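PDB 3EO4: uncharacterized protein MJ1062 from Methanocaldococcus jannaschii, which is of unknown function but probably transfers acyl groups through the GNAT-type acetyltransferase domain described here, one part of a longer protein that also carries a predicted glycosyltransferase region. Local coordinates for residues A[65-70]-A[93-98]; A[74-79]-A[100-105]; A[114-119]-A[145-150]. All blocks are in the same frame, centred on the assembly; numbering follows the deposited sequence.

Overall arrangement
Contact 1 joins two strands of the antiparallel GNAT sheet, and contact 2 joins its strand 74-84 to the loop after strand 92-97. Their centres are about 8 Å apart, linked by backbone bonding from Val78 O to Gly98 N (2.8 Å) and by a hydrogen bond between Ile97 O and Trp103 NE1 (2.7 Å). A bound MES, probably from the crystallisation liquor, lies by both, probably in the cofactor region. Contact 3, centred about 15 Å from contact 1, lies where helix 107-121 faces the domain's C-terminal part, and Trp65 and Ile93 pack on that helix. Nearest atoms of contacts 2 and 3 are about 11 Å apart. A bound polyether contacts Leu86 and Tyr124, both touched by Leu119.

Contact 1. Residues A[65-70]-A[93-98]; sequences WIILLR and IGILIG
Ile67 reaches across to strand 92-97 with a single methyl, CD1, which meets the CD1 methyls of Ile95 and Ile97. The distances are nearly equal: 3.6 Å from Ile67 CD1 to Ile95 CD1 and 3.7 Å from Ile67 CD1 to Ile97 CD1. Each pair of side chains crosses at about a right angle, so contact is made at the methyl ends rather than along the chains. The two partners arrive there by different rotations. In Ile95 CG1 stands opposite the backbone N (chi1 174°), whereas in Ile97 it lies beside that N (chi1 -59°), and both turns bring CD1 to Ile67. Strand 74-84 separates the two strands in the antiparallel GNAT sheet, so this is a second-neighbour contact over one face; the strand axes are 8.8 Å apart at closest approach and, as expected for alternate strands, point the same general way, 40° apart. Ile67 itself is backbone-bonded to Val78 and Gly79 of that middle strand. Its CD1 also lies 4.0 Å from Leu96 O. Helix 107-121 packs against the same cluster, Ser111 touching Ile67 and Ile107 touching Ile97. The Ile97 side chain is about 4 Å from a bound MES molecule, probably from the crystallisation liquor.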
ATOM      1  N   TRP A  65      -7.125   7.204  12.218  1.00 16.00           N
ATOM      2  CA  TRP A  65      -6.839   8.361  11.364  1.00 15.72           C
ATOM      3  C   TRP A  65      -5.862   7.948  10.268  1.00 15.51           C
ATOM      4  O   TRP A  65      -5.079   7.014  10.427  1.00 15.31           O
ATOM      5  CB  TRP A  65      -6.194   9.505  12.149  1.00 15.74           C
ATOM      6  CG  TRP A  65      -6.983  10.204  13.219  1.00 16.17           C
ATOM      7  CD1 TRP A  65      -7.679  11.388  13.085  1.00 15.98           C
ATOM      8  CD2 TRP A  65      -7.077   9.848  14.619  1.00 15.61           C
ATOM      9  NE1 TRP A  65      -8.223  11.761  14.296  1.00 14.42           N
ATOM     10  CE2 TRP A  65      -7.866  10.843  15.253  1.00 14.49           C
ATOM     11  CE3 TRP A  65      -6.593   8.778  15.387  1.00 16.87           C
ATOM     12  CZ2 TRP A  65      -8.190  10.796  16.626  1.00 15.36           C
ATOM     13  CZ3 TRP A  65      -6.910   8.733  16.763  1.00 14.99           C
ATOM     14  CH2 TRP A  65      -7.702   9.736  17.364  1.00 12.97           C
ATOM     15  N   ILE A  66      -5.932   8.653   9.149  1.00 15.54           N
ATOM     16  CA  ILE A  66      -4.891   8.663   8.157  1.00 15.87           C
ATOM     17  C   ILE A  66      -3.979   9.840   8.497  1.00 16.58           C
ATOM     18  O   ILE A  66      -4.455  10.935   8.834  1.00 16.51           O
ATOM     19  CB  ILE A  66      -5.490   8.919   6.735  1.00 16.74           C
ATOM     20  CG1 ILE A  66      -6.568   7.877   6.409  1.00 16.33           C
ATOM     21  CG2 ILE A  66      -4.419   8.895   5.678  1.00 15.46           C
ATOM     22  CD1 ILE A  66      -6.034   6.429   6.442  1.00 18.25           C
ATOM     23  N   ILE A  67      -2.678   9.615   8.365  1.00 16.71           N
ATOM     24  CA  ILE A  67      -1.664  10.651   8.550  1.00 16.64           C
ATOM     25  C   ILE A  67      -1.346  11.292   7.195  1.00 17.23           C
ATOM     26  O   ILE A  67      -0.971  10.608   6.254  1.00 17.26           O
ATOM     27  CB  ILE A  67      -0.373  10.050   9.133  1.00 16.95           C
ATOM     28  CG1 ILE A  67      -0.675   9.258  10.423  1.00 15.28           C
ATOM     29  CG2 ILE A  67       0.685  11.142   9.311  1.00 15.66           C
ATOM     30  CD1 ILE A  67       0.469   8.362  10.884  1.00 15.07           C
ATOM     31  N   LEU A  68      -1.507  12.601   7.109  1.00 16.58           N
ATOM     32  CA  LEU A  68      -1.257  13.318   5.891  1.00 17.92           C
ATOM     33  C   LEU A  68       0.018  14.112   6.043  1.00 17.89           C
ATOM     34  O   LEU A  68       0.230  14.735   7.066  1.00 19.15           O
ATOM     35  CB  LEU A  68      -2.405  14.273   5.652  1.00 18.10           C
ATOM     36  CG  LEU A  68      -3.678  13.845   4.906  1.00 19.84           C
ATOM     37  CD1 LEU A  68      -3.968  12.363   4.892  1.00 17.85           C
ATOM     38  CD2 LEU A  68      -4.889  14.677   5.374  1.00 18.45           C
ATOM     39  N   LEU A  69       0.877  14.087   5.034  1.00 17.95           N
ATOM     40  CA  LEU A  69       2.085  14.886   5.060  1.00 17.05           C
ATOM     41  C   LEU A  69       1.916  15.973   4.008  1.00 17.14           C
ATOM     42  O   LEU A  69       1.621  15.679   2.853  1.00 16.17           O
ATOM     43  CB  LEU A  69       3.346  14.041   4.801  1.00 16.42           C
ATOM     44  CG  LEU A  69       4.640  14.835   4.526  1.00 16.74           C
ATOM     45  CD1 LEU A  69       5.133  15.656   5.733  1.00 17.22           C
ATOM     46  CD2 LEU A  69       5.758  13.966   4.025  1.00 14.59           C
ATOM     47  N   ARG A  70       2.086  17.222   4.435  1.00 17.34           N
ATOM     48  CA  ARG A  70       2.027  18.356   3.548  1.00 18.22           C
ATOM     49  C   ARG A  70       3.457  18.754   3.253  1.00 18.29           C
ATOM     50  O   ARG A  70       4.249  19.035   4.157  1.00 18.87           O
ATOM     51  CB  ARG A  70       1.279  19.539   4.175  1.00 18.86           C
ATOM     52  CG  ARG A  70       1.136  20.719   3.228  1.00 21.97           C
ATOM     53  CD  ARG A  70       0.529  21.932   3.909  1.00 28.71           C
ATOM     54  NE  ARG A  70      -0.778  21.630   4.503  1.00 34.26           N
ATOM     55  CZ  ARG A  70      -1.949  21.826   3.892  1.00 36.35           C
ATOM     56  NH1 ARG A  70      -1.991  22.315   2.653  1.00 36.27           N
ATOM     57  NH2 ARG A  70      -3.085  21.527   4.521  1.00 36.96           N
ATOM     58  N   ILE A  93      -2.690   3.008  21.864  1.00 17.96           N
ATOM     59  CA  ILE A  93      -2.341   3.776  20.650  1.00 18.55           C
ATOM     60  C   ILE A  93      -1.573   2.877  19.694  1.00 18.49           C
ATOM     61  O   ILE A  93      -0.607   2.226  20.098  1.00 17.44           O
ATOM     62  CB  ILE A  93      -1.402   4.991  20.963  1.00 18.80           C
ATOM     63  CG1 ILE A  93      -1.870   5.784  22.178  1.00 18.07           C
ATOM     64  CG2 ILE A  93      -1.146   5.882  19.709  1.00 19.46           C
ATOM     65  CD1 ILE A  93      -3.146   6.400  21.984  1.00 16.53           C
ATOM     66  N   GLY A  94      -1.983   2.885  18.424  1.00 18.64           N
ATOM     67  CA  GLY A  94      -1.254   2.201  17.349  1.00 18.47           C
ATOM     68  C   GLY A  94      -0.794   3.184  16.278  1.00 18.70           C
ATOM     69  O   GLY A  94      -1.467   4.198  16.012  1.00 17.19           O
ATOM     70  N   ILE A  95       0.355   2.909  15.666  1.00 18.53           N
ATOM     71  CA  ILE A  95       0.882   3.814  14.641  1.00 19.41           C
ATOM     72  C   ILE A  95       1.589   2.991  13.563  1.00 20.02           C
ATOM     73  O   ILE A  95       2.224   1.982  13.864  1.00 20.07           O
ATOM     74  CB  ILE A  95       1.849   4.918  15.267  1.00 19.93           C
ATOM     75  CG1 ILE A  95       2.538   5.788  14.212  1.00 20.50           C
ATOM     76  CG2 ILE A  95       2.962   4.273  16.121  1.00 19.59           C
ATOM     77  CD1 ILE A  95       1.859   7.128  13.995  1.00 26.11           C
ATOM     78  N   LEU A  96       1.513   3.456  12.321  1.00 20.45           N
ATOM     79  CA  LEU A  96       2.146   2.801  11.199  1.00 21.39           C
ATOM     80  C   LEU A  96       2.452   3.896  10.189  1.00 21.10           C
ATOM     81  O   LEU A  96       1.562   4.638   9.835  1.00 22.02           O
ATOM     82  CB  LEU A  96       1.138   1.818  10.619  1.00 21.79           C
ATOM     83  CG  LEU A  96       1.254   1.039   9.322  1.00 24.00           C
ATOM     84  CD1 LEU A  96      -0.025   0.173   9.225  1.00 23.74           C
ATOM     85  CD2 LEU A  96       1.345   1.901   8.089  1.00 26.69           C
ATOM     86  N   ILE A  97       3.713   4.043   9.794  1.00 20.52           N
ATOM     87  CA  ILE A  97       4.076   4.902   8.684  1.00 20.36           C
ATOM     88  C   ILE A  97       4.314   3.958   7.502  1.00 21.00           C
ATOM     89  O   ILE A  97       5.204   3.105   7.557  1.00 19.72           O
ATOM     90  CB  ILE A  97       5.333   5.789   8.997  1.00 20.65           C
ATOM     91  CG1 ILE A  97       5.088   6.679  10.233  1.00 19.13           C
ATOM     92  CG2 ILE A  97       5.801   6.598   7.753  1.00 19.63           C
ATOM     93  CD1 ILE A  97       3.998   7.768  10.019  1.00 20.14           C
ATOM     94  N   GLY A  98       3.484   4.114   6.456  1.00 20.92           N
ATOM     95  CA  GLY A  98       3.560   3.306   5.251  1.00 20.64           C
ATOM     96  C   GLY A  98       4.723   3.568   4.297  1.00 20.52           C
ATOM     97  O   GLY A  98       5.228   2.625   3.716  1.00 20.64           O
TER

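Contact 2. Residues A[74-79]-A[100-105]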
ATOM      1  N   THR A  74       1.668  20.551  -0.785  1.00 17.16           N
ATOM      2  CA  THR A  74       0.770  19.569  -1.333  1.00 16.87           C
ATOM      3  C   THR A  74       0.691  18.377  -0.391  1.00 16.72           C
ATOM      4  O   THR A  74       1.719  17.909   0.108  1.00 16.81           O
ATOM      5  CB  THR A  74       1.207  19.174  -2.733  1.00 16.78           C
ATOM      6  OG1 THR A  74       0.662  20.131  -3.656  1.00 17.39           O
ATOM      7  CG2 THR A  74       0.708  17.777  -3.090  1.00 16.15           C
ATOM      8  N   ILE A  75      -0.523  17.890  -0.132  1.00 16.44           N
ATOM      9  CA  ILE A  75      -0.682  16.849   0.877  1.00 16.71           C
ATOM     10  C   ILE A  75      -0.764  15.429   0.276  1.00 16.18           C
ATOM     11  O   ILE A  75      -1.311  15.254  -0.806  1.00 15.94           O
ATOM     12  CB  ILE A  75      -1.871  17.141   1.863  1.00 17.38           C
ATOM     13  CG1 ILE A  75      -3.103  16.303   1.535  1.00 18.30           C
ATOM     14  CG2 ILE A  75      -2.270  18.625   1.913  1.00 18.53           C
ATOM     15  CD1 ILE A  75      -3.133  15.100   2.365  1.00 18.45           C
ATOM     16  N   ARG A  76      -0.241  14.432   0.997  1.00 15.49           N
ATOM     17  CA  ARG A  76      -0.317  13.029   0.597  1.00 14.94           C
ATOM     18  C   ARG A  76      -0.501  12.121   1.819  1.00 14.90           C
ATOM     19  O   ARG A  76      -0.173  12.521   2.933  1.00 14.84           O
ATOM     20  CB  ARG A  76       0.934  12.629  -0.202  1.00 14.96           C
ATOM     21  CG  ARG A  76       2.145  12.153   0.641  1.00 14.22           C
ATOM     22  CD  ARG A  76       3.309  11.813  -0.293  1.00 13.78           C
ATOM     23  NE  ARG A  76       4.540  11.414   0.387  1.00 10.44           N
ATOM     24  CZ  ARG A  76       5.568  12.244   0.575  1.00 13.62           C
ATOM     25  NH1 ARG A  76       5.490  13.502   0.160  1.00  6.59           N
ATOM     26  NH2 ARG A  76       6.683  11.822   1.159  1.00 13.01           N
ATOM     27  N   LYS A  77      -1.020  10.906   1.600  1.00 14.98           N
ATOM     28  CA  LYS A  77      -1.243   9.899   2.670  1.00 14.61           C
ATOM     29  C   LYS A  77      -0.014   9.049   2.941  1.00 14.54           C
ATOM     30  O   LYS A  77       0.498   8.384   2.033  1.00 15.04           O
ATOM     31  CB  LYS A  77      -2.377   8.961   2.273  1.00 14.12           C
ATOM     32  CG  LYS A  77      -3.777   9.502   2.520  1.00 17.71           C
ATOM     33  CD  LYS A  77      -4.501   9.975   1.295  1.00 21.80           C
ATOM     34  CE  LYS A  77      -4.607   8.913   0.190  1.00 24.79           C
ATOM     35  NZ  LYS A  77      -5.330   7.744   0.694  1.00 28.71           N
ATOM     36  N   VAL A  78       0.449   9.016   4.191  1.00 13.82           N
ATOM     37  CA  VAL A  78       1.745   8.407   4.463  1.00 13.94           C
ATOM     38  C   VAL A  78       1.702   7.357   5.545  1.00 13.86           C
ATOM     39  O   VAL A  78       2.680   6.637   5.710  1.00 13.78           O
ATOM     40  CB  VAL A  78       2.858   9.449   4.838  1.00 13.28           C
ATOM     41  CG1 VAL A  78       3.119  10.458   3.702  1.00 11.92           C
ATOM     42  CG2 VAL A  78       2.513  10.170   6.138  1.00 14.88           C
ATOM     43  N   GLY A  79       0.611   7.303   6.317  1.00 13.40           N
ATOM     44  CA  GLY A  79       0.494   6.297   7.369  1.00 13.73           C
ATOM     45  C   GLY A  79      -0.857   6.318   8.038  1.00 15.11           C
ATOM     46  O   GLY A  79      -1.799   6.977   7.562  1.00 14.52           O
ATOM     47  N   PHE A 100       8.492   4.061   3.493  1.00 20.35           N
ATOM     48  CA  PHE A 100       9.660   3.546   4.229  1.00 21.16           C
ATOM     49  C   PHE A 100      10.814   4.504   4.438  1.00 21.06           C
ATOM     50  O   PHE A 100      11.541   4.386   5.426  1.00 21.83           O
ATOM     51  CB  PHE A 100      10.205   2.291   3.556  1.00 21.12           C
ATOM     52  CG  PHE A 100       9.237   1.173   3.542  1.00 24.31           C
ATOM     53  CD1 PHE A 100       9.345   0.148   4.474  1.00 24.57           C
ATOM     54  CD2 PHE A 100       8.184   1.157   2.617  1.00 25.25           C
ATOM     55  CE1 PHE A 100       8.432  -0.904   4.472  1.00 28.97           C
ATOM     56  CE2 PHE A 100       7.280   0.116   2.598  1.00 27.85           C
ATOM     57  CZ  PHE A 100       7.388  -0.919   3.535  1.00 28.53           C
ATOM     58  N   PHE A 101      11.014   5.413   3.500  1.00 20.83           N
ATOM     59  CA  PHE A 101      12.147   6.336   3.580  1.00 21.06           C
ATOM     60  C   PHE A 101      11.754   7.647   4.273  1.00 21.72           C
ATOM     61  O   PHE A 101      12.426   8.662   4.122  1.00 21.99           O
ATOM     62  CB  PHE A 101      12.759   6.557   2.195  1.00 20.06           C
ATOM     63  CG  PHE A 101      13.502   5.356   1.672  1.00 19.39           C
ATOM     64  CD1 PHE A 101      14.830   5.111   2.064  1.00 19.79           C
ATOM     65  CD2 PHE A 101      12.889   4.458   0.800  1.00 16.65           C
ATOM     66  CE1 PHE A 101      15.543   3.989   1.578  1.00 18.39           C
ATOM     67  CE2 PHE A 101      13.592   3.333   0.311  1.00 16.72           C
ATOM     68  CZ  PHE A 101      14.922   3.104   0.699  1.00 17.97           C
ATOM     69  N   LEU A 102      10.654   7.585   5.015  1.00 22.84           N
ATOM     70  CA  LEU A 102      10.188   8.639   5.910  1.00 25.24           C
ATOM     71  C   LEU A 102      10.495   8.286   7.360  1.00 27.06           C
ATOM     72  O   LEU A 102      10.652   9.177   8.198  1.00 27.94           O
ATOM     73  CB  LEU A 102       8.665   8.803   5.809  1.00 24.55           C
ATOM     74  CG  LEU A 102       8.099   9.468   4.558  1.00 24.16           C
ATOM     75  CD1 LEU A 102       6.584   9.721   4.727  1.00 23.44           C
ATOM     76  CD2 LEU A 102       8.819  10.741   4.257  1.00 21.64           C
ATOM     77  N   TRP A 103      10.532   6.981   7.650  1.00 28.57           N
ATOM     78  CA  TRP A 103      10.932   6.468   8.954  1.00 29.42           C
ATOM     79  C   TRP A 103      12.162   7.201   9.458  1.00 28.87           C
ATOM     80  O   TRP A 103      13.060   7.524   8.686  1.00 28.65           O
ATOM     81  CB  TRP A 103      11.193   4.949   8.903  1.00 30.23           C
ATOM     82  CG  TRP A 103       9.956   4.095   8.616  1.00 31.32           C
ATOM     83  CD1 TRP A 103       8.743   4.529   8.194  1.00 33.32           C
ATOM     84  CD2 TRP A 103       9.870   2.651   8.673  1.00 34.09           C
ATOM     85  NE1 TRP A 103       7.878   3.457   8.038  1.00 34.58           N
ATOM     86  CE2 TRP A 103       8.549   2.296   8.318  1.00 33.81           C
ATOM     87  CE3 TRP A 103      10.774   1.633   9.032  1.00 34.16           C
ATOM     88  CZ2 TRP A 103       8.106   0.961   8.293  1.00 34.77           C
ATOM     89  CZ3 TRP A 103      10.330   0.303   9.004  1.00 35.83           C
ATOM     90  CH2 TRP A 103       9.010  -0.020   8.627  1.00 34.31           C
ATOM     91  N   GLY A 104      12.166   7.490  10.755  1.00 28.89           N
ATOM     92  CA  GLY A 104      13.256   8.226  11.388  1.00 29.00           C
ATOM     93  C   GLY A 104      13.213   9.729  11.137  1.00 29.01           C
ATOM     94  O   GLY A 104      14.230  10.391  11.280  1.00 29.18           O
ATOM     95  N   LYS A 105      12.047  10.279  10.783  1.00 28.99           N
ATOM     96  CA  LYS A 105      11.903  11.745  10.575  1.00 29.43           C
ATOM     97  C   LYS A 105      10.832  12.429  11.436  1.00 28.86           C
ATOM     98  O   LYS A 105      10.399  13.557  11.127  1.00 28.51           O
ATOM     99  CB  LYS A 105      11.705  12.073   9.096  1.00 29.63           C
ATOM    100  CG  LYS A 105      12.983  11.894   8.302  1.00 31.27           C
ATOM    101  CD  LYS A 105      12.708  11.805   6.813  1.00 34.66           C
ATOM    102  CE  LYS A 105      14.020  11.873   6.042  1.00 35.25           C
ATOM    103  NZ  LYS A 105      13.855  11.348   4.664  1.00 36.89           N
TER
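Segment 74-79 is extended up to Lys77 and then kinks at Val78 and Gly79, consistent with a classic beta bulge opposite Ile67. Segment 100-105 is irregular and ends in a type II beta turn from Leu102 to Lys105, with Gly104 at positive phi (78°). The CA atoms of Val78 and Leu102, the nearest across the segments, are 8.6 Å apart. Leu102 meets the strand with both its methyls. CD1 rests 3.7 Å from Val78 CG1, the side chains crossing at about a right angle. CD2 lies 3.9 Å from Arg76 NH2, oblique to the guanidinium. Arg76 CG lies between the backbone N and the carbonyl carbon (chi1 87°), and the chain then runs extended to NE, bringing the guanidinium to Leu102. NE forms a salt bridge to Glu99, and the group makes a cation-pi contact with Trp49 of the second subunit. Lys105 NZ donates a hydrogen bond to Phe101 O (3.1 Å). In GNAT proteins this loop position binds the acetyl-CoA pyrophosphate; Gly104 N hydrogen-bonds a sulfonate oxygen of a bound MES, consistent with an anion site. The strand pairs with 63-71 on one side and with Gly98 on the other, while 100-105 leads from strand 92-97 into helix 107-121.

Contact 3. Residues A[114-119]-A[145-150]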
ATOM      1  N   LEU A 114      -0.261  14.288  18.496  1.00 16.95           N
ATOM      2  CA  LEU A 114      -1.595  14.788  18.116  1.00 16.58           C
ATOM      3  C   LEU A 114      -2.741  13.955  18.763  1.00 15.57           C
ATOM      4  O   LEU A 114      -3.692  14.498  19.291  1.00 15.40           O
ATOM      5  CB  LEU A 114      -1.752  14.865  16.585  1.00 15.89           C
ATOM      6  CG  LEU A 114      -1.047  15.998  15.803  1.00 16.17           C
ATOM      7  CD1 LEU A 114      -1.188  15.809  14.295  1.00 12.72           C
ATOM      8  CD2 LEU A 114      -1.581  17.390  16.202  1.00 17.25           C
ATOM      9  N   VAL A 115      -2.631  12.643  18.716  1.00 15.37           N
ATOM     10  CA  VAL A 115      -3.619  11.759  19.353  1.00 15.32           C
ATOM     11  C   VAL A 115      -3.648  11.934  20.887  1.00 15.49           C
ATOM     12  O   VAL A 115      -4.721  12.052  21.453  1.00 15.67           O
ATOM     13  CB  VAL A 115      -3.389  10.272  18.951  1.00 15.01           C
ATOM     14  CG1 VAL A 115      -4.285   9.344  19.752  1.00 13.92           C
ATOM     15  CG2 VAL A 115      -3.659  10.084  17.462  1.00 14.59           C
ATOM     16  N   LEU A 116      -2.476  12.000  21.536  1.00 15.73           N
ATOM     17  CA  LEU A 116      -2.396  12.254  22.969  1.00 16.68           C
ATOM     18  C   LEU A 116      -3.064  13.553  23.398  1.00 17.64           C
ATOM     19  O   LEU A 116      -3.705  13.607  24.456  1.00 16.60           O
ATOM     20  CB  LEU A 116      -0.944  12.218  23.485  1.00 16.44           C
ATOM     21  CG  LEU A 116      -0.154  10.930  23.211  1.00 16.22           C
ATOM     22  CD1 LEU A 116       1.297  11.139  23.581  1.00 16.77           C
ATOM     23  CD2 LEU A 116      -0.718   9.687  23.904  1.00 18.07           C
ATOM     24  N   LYS A 117      -2.918  14.595  22.582  1.00 18.71           N
ATOM     25  CA  LYS A 117      -3.539  15.875  22.896  1.00 20.31           C
ATOM     26  C   LYS A 117      -5.068  15.747  22.828  1.00 20.37           C
ATOM     27  O   LYS A 117      -5.781  16.282  23.673  1.00 21.12           O
ATOM     28  CB  LYS A 117      -3.031  16.978  21.960  1.00 20.49           C
ATOM     29  CG  LYS A 117      -3.269  18.409  22.469  1.00 25.05           C
ATOM     30  CD  LYS A 117      -2.214  18.791  23.553  1.00 31.58           C
ATOM     31  CE  LYS A 117      -2.814  19.596  24.734  1.00 32.96           C
ATOM     32  NZ  LYS A 117      -3.261  20.961  24.351  1.00 34.99           N
ATOM     33  N   TRP A 118      -5.566  15.040  21.821  1.00 20.60           N
ATOM     34  CA  TRP A 118      -7.002  14.854  21.663  1.00 20.45           C
ATOM     35  C   TRP A 118      -7.550  14.061  22.848  1.00 19.71           C
ATOM     36  O   TRP A 118      -8.557  14.435  23.417  1.00 20.00           O
ATOM     37  CB  TRP A 118      -7.285  14.114  20.362  1.00 21.00           C
ATOM     38  CG  TRP A 118      -8.737  13.736  20.156  1.00 22.69           C
ATOM     39  CD1 TRP A 118      -9.749  14.565  19.780  1.00 25.30           C
ATOM     40  CD2 TRP A 118      -9.327  12.426  20.312  1.00 22.91           C
ATOM     41  NE1 TRP A 118     -10.938  13.865  19.705  1.00 26.24           N
ATOM     42  CE2 TRP A 118     -10.701  12.548  20.007  1.00 24.15           C
ATOM     43  CE3 TRP A 118      -8.834  11.180  20.707  1.00 18.93           C
ATOM     44  CZ2 TRP A 118     -11.583  11.460  20.062  1.00 23.18           C
ATOM     45  CZ3 TRP A 118      -9.705  10.098  20.750  1.00 22.23           C
ATOM     46  CH2 TRP A 118     -11.069  10.246  20.437  1.00 20.40           C
ATOM     47  N   LEU A 119      -6.876  12.977  23.224  1.00 18.54           N
ATOM     48  CA  LEU A 119      -7.269  12.169  24.409  1.00 17.58           C
ATOM     49  C   LEU A 119      -7.334  12.956  25.720  1.00 16.93           C
ATOM     50  O   LEU A 119      -8.311  12.857  26.486  1.00 15.91           O
ATOM     51  CB  LEU A 119      -6.297  10.997  24.602  1.00 16.61           C
ATOM     52  CG  LEU A 119      -6.324   9.908  23.552  1.00 16.97           C
ATOM     53  CD1 LEU A 119      -5.131   8.990  23.808  1.00 18.24           C
ATOM     54  CD2 LEU A 119      -7.678   9.126  23.621  1.00 15.23           C
ATOM     55  N   LEU A 145       8.347  10.321  23.707  1.00 13.51           N
ATOM     56  CA  LEU A 145       7.161  11.007  24.225  1.00 13.70           C
ATOM     57  C   LEU A 145       6.903  10.700  25.693  1.00 13.64           C
ATOM     58  O   LEU A 145       5.830  11.012  26.224  1.00 14.39           O
ATOM     59  CB  LEU A 145       5.917  10.668  23.396  1.00 12.70           C
ATOM     60  CG  LEU A 145       5.932  11.105  21.934  1.00 14.69           C
ATOM     61  CD1 LEU A 145       4.780  10.444  21.170  1.00 16.53           C
ATOM     62  CD2 LEU A 145       5.925  12.635  21.777  1.00 11.96           C
ATOM     63  N   GLY A 146       7.884  10.102  26.355  1.00 12.84           N
ATOM     64  CA  GLY A 146       7.762   9.882  27.768  1.00 13.00           C
ATOM     65  C   GLY A 146       7.092   8.583  28.201  1.00 12.69           C
ATOM     66  O   GLY A 146       6.881   8.400  29.380  1.00 12.21           O
ATOM     67  N   PHE A 147       6.747   7.707  27.257  1.00 13.26           N
ATOM     68  CA  PHE A 147       6.244   6.353  27.579  1.00 14.96           C
ATOM     69  C   PHE A 147       7.337   5.530  28.251  1.00 15.61           C
ATOM     70  O   PHE A 147       8.527   5.668  27.930  1.00 16.36           O
ATOM     71  CB  PHE A 147       5.781   5.583  26.345  1.00 13.64           C
ATOM     72  CG  PHE A 147       4.462   6.055  25.773  1.00 14.70           C
ATOM     73  CD1 PHE A 147       3.330   5.228  25.828  1.00 10.17           C
ATOM     74  CD2 PHE A 147       4.360   7.308  25.131  1.00 11.79           C
ATOM     75  CE1 PHE A 147       2.108   5.646  25.255  1.00 12.74           C
ATOM     76  CE2 PHE A 147       3.120   7.749  24.562  1.00 13.35           C
ATOM     77  CZ  PHE A 147       2.004   6.920  24.624  1.00 10.39           C
ATOM     78  N   LYS A 148       6.903   4.649  29.144  1.00 16.86           N
ATOM     79  CA  LYS A 148       7.787   3.860  30.015  1.00 17.96           C
ATOM     80  C   LYS A 148       7.388   2.410  29.913  1.00 18.31           C
ATOM     81  O   LYS A 148       6.213   2.095  30.064  1.00 18.22           O
ATOM     82  CB  LYS A 148       7.567   4.319  31.447  1.00 17.43           C
ATOM     83  CG  LYS A 148       8.382   3.635  32.492  1.00 21.93           C
ATOM     84  CD  LYS A 148       8.227   4.384  33.799  1.00 25.05           C
ATOM     85  CE  LYS A 148       7.376   3.610  34.759  1.00 27.27           C
ATOM     86  NZ  LYS A 148       8.281   2.633  35.430  1.00 29.51           N
ATOM     87  N   LYS A 149       8.352   1.535  29.645  1.00 18.70           N
ATOM     88  CA  LYS A 149       8.090   0.103  29.665  1.00 20.38           C
ATOM     89  C   LYS A 149       7.520  -0.263  31.021  1.00 20.82           C
ATOM     90  O   LYS A 149       8.133   0.001  32.047  1.00 21.01           O
ATOM     91  CB  LYS A 149       9.360  -0.721  29.394  1.00 19.50           C
ATOM     92  CG  LYS A 149       9.051  -2.172  29.036  1.00 21.20           C
ATOM     93  CD  LYS A 149      10.306  -3.053  29.066  1.00 22.19           C
ATOM     94  CE  LYS A 149      11.053  -2.927  27.778  1.00 23.96           C
ATOM     95  NZ  LYS A 149      12.505  -2.981  28.065  1.00 27.16           N
ATOM     96  N   THR A 150       6.348  -0.873  31.018  1.00 22.18           N
ATOM     97  CA  THR A 150       5.590  -1.068  32.253  1.00 23.55           C
ATOM     98  C   THR A 150       5.353  -2.531  32.621  1.00 23.40           C
ATOM     99  O   THR A 150       5.384  -2.879  33.792  1.00 23.35           O
ATOM    100  CB  THR A 150       4.257  -0.259  32.187  1.00 23.58           C
ATOM    101  OG1 THR A 150       4.430   0.981  32.878  1.00 26.08           O
ATOM    102  CG2 THR A 150       3.096  -0.983  32.815  1.00 25.17           C
TER
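A Schellman motif ends helix 136-144 here, and the residues that leave it pack against helix 107-121 of the GNAT domain. Gly146, with a positive phi of 88°, is the C-prime residue: its N pairs with Glu143 O, and Phe147 N pairs with Phe142 O. Leu145 and Phe147, before and after this glycine, both meet Leu116. The main meeting is between Leu116 and Phe147, whose side chains approach from opposite directions. Leu116 CD2 lies at the ring edge, near the ring plane, 3.9 Å from Phe147 CZ, and Leu116 CD1 is 4.0 Å from Phe147 CE2, so the two methyls lie beside neighbouring atoms of the ring edge. Phe147 gets there because its CG lies beside the backbone N (chi1 -74°), turning the ring toward the helix although its CB does not point that way. Leu116 CD1 also meets Leu145 CD1 more loosely, at 4.3 Å. Phe142 sets its ring edge-to-face with Phe147, and Tyr160 and Val162 of strand 157-163 touch Phe147 as well. Leu145 rests on Arg109, Val112 and Ser113 of helix 107-121, whose Val115 and Trp118 pack on strand 74-84, so that the helix lies between that sheet and the turn leading into strand 148-150.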